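Local coordinates for protein beta-glucoside kinase (Listeria monocytogenes, PDB 4HTL) that catalyses the ATP-dependent phosphorylation of cellobiose to cellobiose-6'-phosphate and may also regulate transcription of the cellobiose-PTS operon, at residues A[4-8]-A[19-23]; A[28-32]-A[49-54]; A[59-63]-A[285-289]; A[114-119]-A[272-276]. All blocks are in the same frame, centred on the assembly; numbering follows the deposited sequence.

In the fold
Interactions 1, 2 and 3 are built round one five-stranded sheet. Interaction 1 pairs two of its strands by backbone hydrogen bonds, interaction 2 sets the helix of 49-54 against an outermost strand, 27-34, and interaction 3 lays the C-terminal helix against strand 59-64. Interactions 1 and 3 are buried, with mainly apolar side-chain contacts; their centres are about 8 Å apart, and I6 meets F289. Interaction 2 is partly buried and adds a K31-E53 salt bridge near the surface. Interaction 4, about 17 Å from interaction 3 between centres, is a surface contact to strand 270-273 of the other five-stranded sheet, dominated by carboxylates, a lysine and hydroxyls; W116 against Y287 links it to interaction 3.

Interaction 1. Residues A[4-8]-A[19-23]; sequences MKIAA and GVVLP
I6 and V21 face each other as an antiparallel hydrogen-bonded pair: I6 N donates to V21 O at 2.8 Å and V21 N returns a bond to I6 O. A8 and G19 repeat the pattern, the bond from A8 N to G19 O being nearly straight at 173°. Between them A7 and V20 form the non-hydrogen-bonded pair, where V20 CA lies 3.4 Å from I6 O in a CA-H...O contact, matched by one from A7 CA to G19 O.

The side chains sort onto two faces. On the face of I6, A8 and V21, the methyl A8 CB meets V21 CG2 at 3.8 Å, a branch that stands beside the backbone N of V21 because CG1 takes the anti place (chi1 -169°). V286 and L290 of helix 280-293 cover this side. On the other face V20 CG1, anti to its own backbone N, reaches back to K5 CB at 3.8 Å. K5 and L22 run side by side in the same direction, with K5 CG 3.8 Å from L22 CD2, while the extended remainder of the lysine carries NZ to a salt bridge with D56. Past the last bridge, the ring of P23 lies against the backbone of M4, its CD 3.4 Å from M4 O, and P23 CG touches M4 CB.

The N-to-C directions of strands 6-8 and 19-21 differ by 142°, with axes 4.6 Å apart. This is the first beta hairpin of the ROK kinase's actin-like ATPase domain, and A8 is the first of the residues 8-14 that probably bind ATP.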
loop_
_atom_site.group_PDB
_atom_site.type_symbol
_atom_site.label_atom_id
_atom_site.label_comp_id
_atom_site.label_asym_id
_atom_site.label_seq_id
_atom_site.Cartn_x
_atom_site.Cartn_y
_atom_site.Cartn_z
HETATM N N MSE A 4 -18.590 11.368 31.550
HETATM C CA MSE A 4 -18.763 10.890 30.140
HETATM C C MSE A 4 -18.758 9.334 30.112
HETATM O O MSE A 4 -17.806 8.692 30.581
HETATM C CB MSE A 4 -17.657 11.488 29.242
HETATM C CG MSE A 4 -18.134 12.225 27.956
HETATM SE SE MSE A 4 -18.708 14.112 28.191
HETATM C CE MSE A 4 -17.139 15.102 27.557
ATOM N N LYS A 5 -19.833 8.745 29.588
ATOM C CA LYS A 5 -19.956 7.289 29.389
ATOM C C LYS A 5 -20.399 7.099 27.942
ATOM O O LYS A 5 -21.411 7.670 27.514
ATOM C CB LYS A 5 -21.008 6.658 30.311
ATOM C CG LYS A 5 -20.628 6.521 31.781
ATOM C CD LYS A 5 -21.796 5.978 32.609
ATOM C CE LYS A 5 -21.387 5.707 34.053
ATOM N NZ LYS A 5 -22.444 5.061 34.887
ATOM N N ILE A 6 -19.650 6.294 27.200
ATOM C CA ILE A 6 -19.852 6.136 25.747
ATOM C C ILE A 6 -20.434 4.771 25.431
ATOM O O ILE A 6 -19.886 3.744 25.811
ATOM C CB ILE A 6 -18.526 6.408 24.961
ATOM C CG1 ILE A 6 -18.037 7.840 25.235
ATOM C CG2 ILE A 6 -18.698 6.183 23.455
ATOM C CD1 ILE A 6 -16.534 8.033 25.039
ATOM N N ALA A 7 -21.590 4.761 24.777
ATOM C CA ALA A 7 -22.147 3.521 24.220
ATOM C C ALA A 7 -21.375 3.157 22.950
ATOM O O ALA A 7 -21.386 3.915 21.983
ATOM C CB ALA A 7 -23.626 3.682 23.911
ATOM N N ALA A 8 -20.707 2.008 22.970
ATOM C CA ALA A 8 -19.900 1.543 21.848
ATOM C C ALA A 8 -20.542 0.326 21.219
ATOM O O ALA A 8 -21.026 -0.593 21.924
ATOM C CB ALA A 8 -18.455 1.219 22.303
ATOM N N GLY A 19 -21.014 -2.084 24.439
ATOM C CA GLY A 19 -20.472 -1.785 25.749
ATOM C C GLY A 19 -20.706 -0.359 26.149
ATOM O O GLY A 19 -21.051 0.495 25.315
ATOM N N VAL A 20 -20.557 -0.110 27.445
ATOM C CA VAL A 20 -20.487 1.249 27.965
ATOM C C VAL A 20 -19.028 1.406 28.380
ATOM O O VAL A 20 -18.480 0.585 29.135
ATOM C CB VAL A 20 -21.435 1.484 29.148
ATOM C CG1 VAL A 20 -21.186 2.874 29.776
ATOM C CG2 VAL A 20 -22.895 1.276 28.710
ATOM N N VAL A 21 -18.403 2.435 27.825
ATOM C CA VAL A 21 -16.969 2.606 27.892
ATOM C C VAL A 21 -16.685 4.001 28.440
ATOM O O VAL A 21 -17.311 5.017 28.041
ATOM C CB VAL A 21 -16.322 2.419 26.501
ATOM C CG1 VAL A 21 -14.789 2.327 26.601
ATOM C CG2 VAL A 21 -16.914 1.197 25.797
ATOM N N LEU A 22 -15.736 4.052 29.356
ATOM C CA LEU A 22 -15.276 5.312 29.909
ATOM C C LEU A 22 -14.150 5.822 28.995
ATOM O O LEU A 22 -13.523 5.036 28.279
ATOM C CB LEU A 22 -14.781 5.113 31.348
ATOM C CG LEU A 22 -15.790 4.529 32.350
ATOM C CD1 LEU A 22 -15.171 4.402 33.752
ATOM C CD2 LEU A 22 -17.054 5.393 32.410
ATOM N N PRO A 23 -13.885 7.136 29.029
ATOM C CA PRO A 23 -12.925 7.701 28.084
ATOM C C PRO A 23 -11.492 7.153 28.129
ATOM O O PRO A 23 -10.762 7.418 27.175
ATOM C CB PRO A 23 -12.955 9.203 28.396
ATOM C CG PRO A 23 -14.286 9.426 29.034
ATOM C CD PRO A 23 -14.519 8.194 29.849
#

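Interaction 2. Residues A[28-32]-A[49-54]; sequences ILTKS and VFLAEN
K31 NZ forms a salt bridge with E53, 3.0 Å from OE1 and more weakly 3.4 Å from OE2. It meets OE1 on the syn side, 28° out of the carboxylate plane, and the two side chains cross at about a right angle. The lysine is extended throughout, with CG anti to the backbone N (chi1 -169°), which carries the ammonium group from the strand across to E53. There NZ also comes within 3.7 Å of V49 CG1.

On its way the chain passes the F50 ring, the two side chains running in opposite directions. K31 CD lies in the ring plane at its edge, 3.7 Å from F50 CD1, and K31 CB approaches F50 CE1 obliquely. L29 supplies the other apolar contact, its CD2 3.6 Å from F50 CE1.

N54 covers one face of the same ring: its ND2 stands 3.5 Å above the plane, over the centre. The amide is held there by donating to F50 O at 2.9 Å with an angle of 157°, and the acceptor lies near the amide plane. The hydrogen bond therefore fixes the position of the group that packs on the phenyl face.

Helix 40-52 lies across the face of the sheet that carries L29, K31 and V20, with strand 27-34 at one border of that sheet, while F50 continues inward onto M18 and V20 of strand 15-21 and its side chain lies near that of F9.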
loop_
_atom_site.group_PDB
_atom_site.type_symbol
_atom_site.label_atom_id
_atom_site.label_comp_id
_atom_site.label_asym_id
_atom_site.label_seq_id
_atom_site.Cartn_x
_atom_site.Cartn_y
_atom_site.Cartn_z
ATOM N N ILE A 28 -17.280 -0.808 31.294
ATOM C CA ILE A 28 -17.950 -1.033 32.577
ATOM C C ILE A 28 -19.189 -1.899 32.445
ATOM O O ILE A 28 -19.678 -2.416 33.449
ATOM C CB ILE A 28 -18.242 0.305 33.328
ATOM C CG1 ILE A 28 -19.263 1.164 32.605
ATOM C CG2 ILE A 28 -16.957 1.113 33.530
ATOM C CD1 ILE A 28 -19.780 2.340 33.411
ATOM N N LEU A 29 -19.653 -2.112 31.214
ATOM C CA LEU A 29 -20.791 -2.992 30.922
ATOM C C LEU A 29 -20.645 -3.500 29.498
ATOM O O LEU A 29 -20.201 -2.756 28.615
ATOM C CB LEU A 29 -22.138 -2.249 31.109
ATOM C CG LEU A 29 -23.435 -3.072 30.957
ATOM C CD1 LEU A 29 -24.431 -2.747 32.068
ATOM C CD2 LEU A 29 -24.086 -2.923 29.582
ATOM N N THR A 30 -20.972 -4.760 29.274
ATOM C CA THR A 30 -21.033 -5.323 27.915
ATOM C C THR A 30 -22.366 -6.061 27.657
ATOM O O THR A 30 -23.087 -6.441 28.585
ATOM C CB THR A 30 -19.924 -6.329 27.642
ATOM O OG1 THR A 30 -20.046 -7.401 28.557
ATOM C CG2 THR A 30 -18.536 -5.694 27.776
ATOM N N LYS A 31 -22.658 -6.257 26.373
ATOM C CA LYS A 31 -23.777 -7.047 25.907
ATOM C C LYS A 31 -23.452 -7.503 24.491
ATOM O O LYS A 31 -22.862 -6.759 23.717
ATOM C CB LYS A 31 -25.057 -6.201 25.911
ATOM C CG LYS A 31 -26.347 -7.000 25.703
ATOM C CD LYS A 31 -27.546 -6.080 25.602
ATOM C CE LYS A 31 -28.848 -6.845 25.403
ATOM N NZ LYS A 31 -29.985 -5.906 25.195
ATOM N N SER A 32 -23.824 -8.722 24.153
ATOM C CA SER A 32 -23.600 -9.274 22.820
ATOM C C SER A 32 -24.921 -9.876 22.304
ATOM O O SER A 32 -25.764 -10.321 23.100
ATOM C CB SER A 32 -22.496 -10.336 22.907
ATOM O OG SER A 32 -22.333 -11.045 21.708
ATOM N N VAL A 49 -32.435 -1.051 21.672
ATOM C CA VAL A 49 -32.707 -1.752 22.948
ATOM C C VAL A 49 -31.561 -1.491 23.941
ATOM O O VAL A 49 -31.812 -1.138 25.100
ATOM C CB VAL A 49 -32.950 -3.272 22.720
ATOM C CG1 VAL A 49 -32.920 -4.062 24.037
ATOM C CG2 VAL A 49 -34.270 -3.494 21.976
ATOM N N PHE A 50 -30.315 -1.591 23.480
ATOM C CA PHE A 50 -29.155 -1.338 24.365
ATOM C C PHE A 50 -29.146 0.092 24.900
ATOM O O PHE A 50 -28.869 0.305 26.076
ATOM C CB PHE A 50 -27.844 -1.618 23.630
ATOM C CG PHE A 50 -26.594 -1.565 24.498
ATOM C CD1 PHE A 50 -26.267 -2.598 25.351
ATOM C CD2 PHE A 50 -25.739 -0.475 24.437
ATOM C CE1 PHE A 50 -25.104 -2.549 26.129
ATOM C CE2 PHE A 50 -24.586 -0.414 25.219
ATOM C CZ PHE A 50 -24.275 -1.449 26.068
ATOM N N LEU A 51 -29.480 1.067 24.047
ATOM C CA LEU A 51 -29.489 2.485 24.453
ATOM C C LEU A 51 -30.566 2.797 25.509
ATOM O O LEU A 51 -30.298 3.517 26.472
ATOM C CB LEU A 51 -29.637 3.391 23.226
ATOM C CG LEU A 51 -28.422 3.408 22.279
ATOM C CD1 LEU A 51 -28.772 4.020 20.919
ATOM C CD2 LEU A 51 -27.230 4.122 22.943
ATOM N N ALA A 52 -31.767 2.266 25.320
ATOM C CA ALA A 52 -32.869 2.456 26.290
ATOM C C ALA A 52 -32.511 1.871 27.651
ATOM O O ALA A 52 -32.883 2.425 28.692
ATOM C CB ALA A 52 -34.172 1.843 25.766
ATOM N N GLU A 53 -31.779 0.757 27.624
ATOM C CA GLU A 53 -31.264 0.099 28.833
ATOM C C GLU A 53 -30.150 0.862 29.540
ATOM O O GLU A 53 -29.808 0.505 30.645
ATOM C CB GLU A 53 -30.712 -1.300 28.493
ATOM C CG GLU A 53 -31.769 -2.297 28.043
ATOM C CD GLU A 53 -31.197 -3.625 27.586
ATOM O OE1 GLU A 53 -30.009 -3.675 27.169
ATOM O OE2 GLU A 53 -31.953 -4.625 27.649
ATOM N N ASN A 54 -29.559 1.862 28.886
ATOM C CA ASN A 54 -28.363 2.528 29.381
ATOM C C ASN A 54 -28.498 4.029 29.192
ATOM O O ASN A 54 -27.798 4.646 28.384
ATOM C CB ASN A 54 -27.120 1.990 28.659
ATOM C CG ASN A 54 -26.787 0.569 29.062
ATOM O OD1 ASN A 54 -26.285 0.337 30.169
ATOM N ND2 ASN A 54 -27.083 -0.395 28.185
#

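Interaction 3. Residues A[59-63]-A[285-289]; sequences GIAVS and AVYHF
A61 CB points at the helix and packs on its backbone, 3.4 Å from A285 O, while also touching A285 CB, F289 CB and V286 CG2. This apolar packing carries most of the contact, one methyl fitting among residues from successive turns. The V286 branch that takes part is the one beside its backbone N, as CG1 occupies the anti place (chi1 171°). A285 CB in turn rests on the strand backbone where V62 joins S63, 3.7 Å from V62 C.

Ring contacts form the next group. F289, with CG anti to the backbone N (chi1 175°), lies along the strand toward G59, where its CZ is 3.8 Å from G59 CA. F289 CD1 also comes within 3.3 Å of I60 O, an approach oblique to the ring. The absence of a side chain at G59 allows the ring this close.

The segments are inclined at 127° with axes 6.9 Å apart, and they place the C-terminal helix 280-293 on the five-stranded sheet that also holds strands 6-11 and 101-105, in the actin-like ATPase fold. I60 and V62 turn away from this helix, toward helix 89-97, so the strand is sandwiched between helices.

Polar contacts are fewer. No direct hydrogen bond crosses the interface; a water donates to V62 O at 3.1 Å and to A285 O at 2.9 Å, with the H288 ring edge alongside. S63 OG bonds to D10, a residue of the probable ATP site.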
loop_
_atom_site.group_PDB
_atom_site.type_symbol
_atom_site.label_atom_id
_atom_site.label_comp_id
_atom_site.label_asym_id
_atom_site.label_seq_id
_atom_site.Cartn_x
_atom_site.Cartn_y
_atom_site.Cartn_z
ATOM N N GLY A 59 -22.694 9.639 24.796
ATOM C CA GLY A 59 -22.120 9.590 23.463
ATOM C C GLY A 59 -22.216 8.181 22.897
ATOM O O GLY A 59 -22.396 7.210 23.643
ATOM N N ILE A 60 -22.117 8.081 21.574
ATOM C CA ILE A 60 -22.229 6.799 20.880
ATOM C C ILE A 60 -21.086 6.669 19.876
ATOM O O ILE A 60 -20.828 7.607 19.114
ATOM C CB ILE A 60 -23.585 6.639 20.150
ATOM C CG1 ILE A 60 -24.792 6.793 21.119
ATOM C CG2 ILE A 60 -23.632 5.295 19.416
ATOM C CD1 ILE A 60 -26.142 6.909 20.428
ATOM N N ALA A 61 -20.419 5.505 19.885
ATOM C CA ALA A 61 -19.256 5.218 19.036
ATOM C C ALA A 61 -19.521 3.888 18.342
ATOM O O ALA A 61 -19.888 2.897 18.986
ATOM C CB ALA A 61 -17.980 5.122 19.881
ATOM N N VAL A 62 -19.379 3.878 17.026
ATOM C CA VAL A 62 -19.665 2.692 16.217
ATOM C C VAL A 62 -18.451 2.256 15.407
ATOM O O VAL A 62 -17.771 3.097 14.763
ATOM C CB VAL A 62 -20.850 2.968 15.251
ATOM C CG1 VAL A 62 -21.166 1.728 14.393
ATOM C CG2 VAL A 62 -22.076 3.474 16.031
ATOM N N SER A 63 -18.229 0.931 15.396
ATOM C CA SER A 63 -17.306 0.259 14.496
ATOM C C SER A 63 -18.184 -0.573 13.519
ATOM O O SER A 63 -18.915 -1.489 13.925
ATOM C CB SER A 63 -16.343 -0.634 15.299
ATOM O OG SER A 63 -15.781 -1.684 14.552
ATOM N N ALA A 285 -13.484 2.235 18.261
ATOM C CA ALA A 285 -14.635 3.098 17.971
ATOM C C ALA A 285 -14.598 4.259 18.963
ATOM O O ALA A 285 -14.794 5.416 18.592
ATOM C CB ALA A 285 -15.943 2.316 18.079
ATOM N N VAL A 286 -14.355 3.937 20.230
ATOM C CA VAL A 286 -14.227 4.948 21.264
ATOM C C VAL A 286 -13.097 5.930 21.009
ATOM O O VAL A 286 -13.289 7.148 21.123
ATOM C CB VAL A 286 -14.218 4.335 22.685
ATOM C CG1 VAL A 286 -13.854 5.386 23.774
ATOM C CG2 VAL A 286 -15.588 3.695 22.933
ATOM N N TYR A 287 -11.926 5.423 20.675
ATOM C CA TYR A 287 -10.835 6.294 20.305
ATOM C C TYR A 287 -11.218 7.279 19.214
ATOM O O TYR A 287 -10.961 8.493 19.349
ATOM C CB TYR A 287 -9.618 5.485 19.913
ATOM C CG TYR A 287 -8.384 6.281 19.637
ATOM C CD1 TYR A 287 -7.488 6.588 20.659
ATOM C CD2 TYR A 287 -8.056 6.640 18.352
ATOM C CE1 TYR A 287 -6.326 7.273 20.406
ATOM C CE2 TYR A 287 -6.880 7.322 18.091
ATOM C CZ TYR A 287 -6.029 7.637 19.137
ATOM O OH TYR A 287 -4.845 8.301 18.912
ATOM N N HIS A 288 -11.828 6.783 18.141
ATOM C CA HIS A 288 -12.300 7.676 17.077
ATOM C C HIS A 288 -13.264 8.714 17.593
ATOM O O HIS A 288 -13.122 9.890 17.290
ATOM C CB HIS A 288 -12.917 6.854 15.939
ATOM C CG HIS A 288 -13.551 7.677 14.877
ATOM N ND1 HIS A 288 -12.860 8.557 14.136
ATOM C CD2 HIS A 288 -14.880 7.778 14.469
ATOM C CE1 HIS A 288 -13.698 9.175 13.277
ATOM N NE2 HIS A 288 -14.936 8.709 13.492
ATOM N N PHE A 289 -14.242 8.298 18.403
ATOM C CA PHE A 289 -15.216 9.219 18.998
ATOM C C PHE A 289 -14.511 10.305 19.798
ATOM O O PHE A 289 -14.831 11.487 19.661
ATOM C CB PHE A 289 -16.178 8.447 19.928
ATOM C CG PHE A 289 -17.136 9.335 20.678
ATOM C CD1 PHE A 289 -18.407 9.559 20.211
ATOM C CD2 PHE A 289 -16.751 9.929 21.869
ATOM C CE1 PHE A 289 -19.276 10.375 20.908
ATOM C CE2 PHE A 289 -17.603 10.746 22.565
ATOM C CZ PHE A 289 -18.872 10.975 22.078
HETATM O O HOH W 1 -16.534 5.543 16.216
#

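Interaction 4. Residues A[114-119]-A[272-276]; sequences EKWLGK and ETATH
T275 is gripped by the carboxylate of E114 through both its hydroxyl and its backbone N. T275 N donates to the syn lone pair of E114 OE2 at 2.9 Å, nearly straight at 167°, and T275 OG1 donates to OE1 at a notably short 2.5 Å, met on the syn side but 30° out of the carboxylate plane. E114 OE1 has a second donor, K119 N, which donates to the anti lone pair of that oxygen at 2.8 Å. The glutamate chain, bent at chi2 (65°), thus ties the loop after its own helix to the 272-276 segment. T275 OG1 is also an acceptor, from H276 ND1 at 2.9 Å. The H276 ring meets L117 O at its edge, near the ring plane.

K119 is extended, and its NZ has three partners: E272 OE1 at 2.8 Å in a salt bridge, T273 O at 2.8 Å in the carbonyl plane on a lone pair, and a water that also contacts T273 OG1. The lysine approaches E272 OE1 from the anti side, well out of plane.

With two donors on E114 OE1 and one on OE2, a charged carboxylate would be stabilised although E114 is buried; the ammonium of K119 would be balanced by E272, making the join between the end of helix 106-117 and the end of strand 270-273 chiefly polar.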
loop_
_atom_site.group_PDB
_atom_site.type_symbol
_atom_site.label_atom_id
_atom_site.label_comp_id
_atom_site.label_asym_id
_atom_site.label_seq_id
_atom_site.Cartn_x
_atom_site.Cartn_y
_atom_site.Cartn_z
ATOM N N GLU A 114 -5.150 -0.807 18.699
ATOM C CA GLU A 114 -3.719 -1.111 18.757
ATOM C C GLU A 114 -2.848 0.141 19.031
ATOM O O GLU A 114 -1.893 0.094 19.840
ATOM C CB GLU A 114 -3.266 -1.853 17.469
ATOM C CG GLU A 114 -2.077 -2.792 17.692
ATOM C CD GLU A 114 -2.401 -3.940 18.603
ATOM O OE1 GLU A 114 -1.818 -4.033 19.703
ATOM O OE2 GLU A 114 -3.260 -4.718 18.195
ATOM N N LYS A 115 -3.192 1.239 18.352
ATOM C CA LYS A 115 -2.522 2.543 18.506
ATOM C C LYS A 115 -2.751 3.113 19.931
ATOM O O LYS A 115 -1.842 3.668 20.562
ATOM C CB LYS A 115 -3.011 3.547 17.456
ATOM C CG LYS A 115 -2.495 4.964 17.657
ATOM C CD LYS A 115 -0.959 4.987 17.528
ATOM C CE LYS A 115 -0.280 6.360 17.539
ATOM N NZ LYS A 115 1.228 6.201 17.491
ATOM N N TRP A 116 -3.979 3.002 20.419
ATOM C CA TRP A 116 -4.369 3.634 21.704
ATOM C C TRP A 116 -3.839 2.901 22.895
ATOM O O TRP A 116 -3.154 3.465 23.760
ATOM C CB TRP A 116 -5.898 3.688 21.751
ATOM C CG TRP A 116 -6.481 4.413 22.933
ATOM C CD1 TRP A 116 -5.847 5.307 23.801
ATOM C CD2 TRP A 116 -7.841 4.308 23.426
ATOM N NE1 TRP A 116 -6.715 5.740 24.786
ATOM C CE2 TRP A 116 -7.924 5.184 24.610
ATOM C CE3 TRP A 116 -8.953 3.585 23.043
ATOM C CZ2 TRP A 116 -9.083 5.309 25.327
ATOM C CZ3 TRP A 116 -10.119 3.721 23.777
ATOM C CH2 TRP A 116 -10.200 4.589 24.875
ATOM N N LEU A 117 -4.121 1.599 22.932
ATOM C CA LEU A 117 -3.936 0.771 24.116
ATOM C C LEU A 117 -3.046 -0.442 23.910
ATOM O O LEU A 117 -2.717 -1.141 24.873
ATOM C CB LEU A 117 -5.310 0.279 24.604
ATOM C CG LEU A 117 -6.276 1.401 24.999
ATOM C CD1 LEU A 117 -7.667 0.793 25.310
ATOM C CD2 LEU A 117 -5.766 2.286 26.162
ATOM N N GLY A 118 -2.638 -0.697 22.673
ATOM C CA GLY A 118 -1.933 -1.886 22.377
ATOM C C GLY A 118 -0.466 -1.642 22.043
ATOM O O GLY A 118 0.183 -0.862 22.681
ATOM N N LYS A 119 0.019 -2.349 21.025
ATOM C CA LYS A 119 1.466 -2.423 20.674
ATOM C C LYS A 119 1.902 -1.332 19.724
ATOM O O LYS A 119 3.083 -1.230 19.399
ATOM C CB LYS A 119 1.775 -3.794 20.051
ATOM C CG LYS A 119 1.567 -4.974 20.967
ATOM C CD LYS A 119 1.800 -6.269 20.226
ATOM C CE LYS A 119 1.872 -7.476 21.110
ATOM N NZ LYS A 119 2.152 -8.677 20.260
ATOM N N GLU A 272 4.039 -9.725 14.683
ATOM C CA GLU A 272 3.601 -10.227 15.980
ATOM C C GLU A 272 2.089 -10.138 16.054
ATOM O O GLU A 272 1.453 -9.546 15.190
ATOM C CB GLU A 272 4.273 -9.480 17.158
ATOM C CG GLU A 272 4.016 -8.027 17.209
ATOM C CD GLU A 272 4.825 -7.387 18.344
ATOM O OE1 GLU A 272 4.707 -7.877 19.466
ATOM O OE2 GLU A 272 5.581 -6.413 18.094
ATOM N N THR A 273 1.505 -10.780 17.054
ATOM C CA THR A 273 0.073 -10.758 17.174
ATOM C C THR A 273 -0.506 -9.406 17.589
ATOM O O THR A 273 0.107 -8.645 18.328
ATOM C CB THR A 273 -0.439 -11.820 18.157
ATOM O OG1 THR A 273 0.199 -11.638 19.437
ATOM C CG2 THR A 273 -0.201 -13.254 17.576
ATOM N N ALA A 274 -1.703 -9.133 17.097
ATOM C CA ALA A 274 -2.501 -7.980 17.528
ATOM C C ALA A 274 -2.961 -8.243 18.961
ATOM O O ALA A 274 -3.028 -9.371 19.379
ATOM C CB ALA A 274 -3.732 -7.849 16.605
ATOM N N THR A 275 -3.308 -7.188 19.685
ATOM C CA THR A 275 -3.830 -7.293 21.037
ATOM C C THR A 275 -5.342 -6.976 21.084
ATOM O O THR A 275 -5.962 -6.492 20.128
ATOM C CB THR A 275 -3.074 -6.354 21.988
ATOM O OG1 THR A 275 -3.242 -4.997 21.576
ATOM C CG2 THR A 275 -1.559 -6.684 22.098
ATOM N N HIS A 276 -5.940 -7.190 22.252
ATOM C CA HIS A 276 -7.352 -6.837 22.484
ATOM C C HIS A 276 -8.264 -7.492 21.472
ATOM O O HIS A 276 -9.219 -6.853 20.968
ATOM C CB HIS A 276 -7.553 -5.311 22.498
ATOM C CG HIS A 276 -6.697 -4.597 23.505
ATOM N ND1 HIS A 276 -5.440 -4.173 23.220
ATOM C CD2 HIS A 276 -6.934 -4.267 24.845
ATOM C CE1 HIS A 276 -4.905 -3.578 24.340
ATOM N NE2 HIS A 276 -5.807 -3.669 25.334
HETATM O O HOH W 2 -0.335 -9.769 20.979
#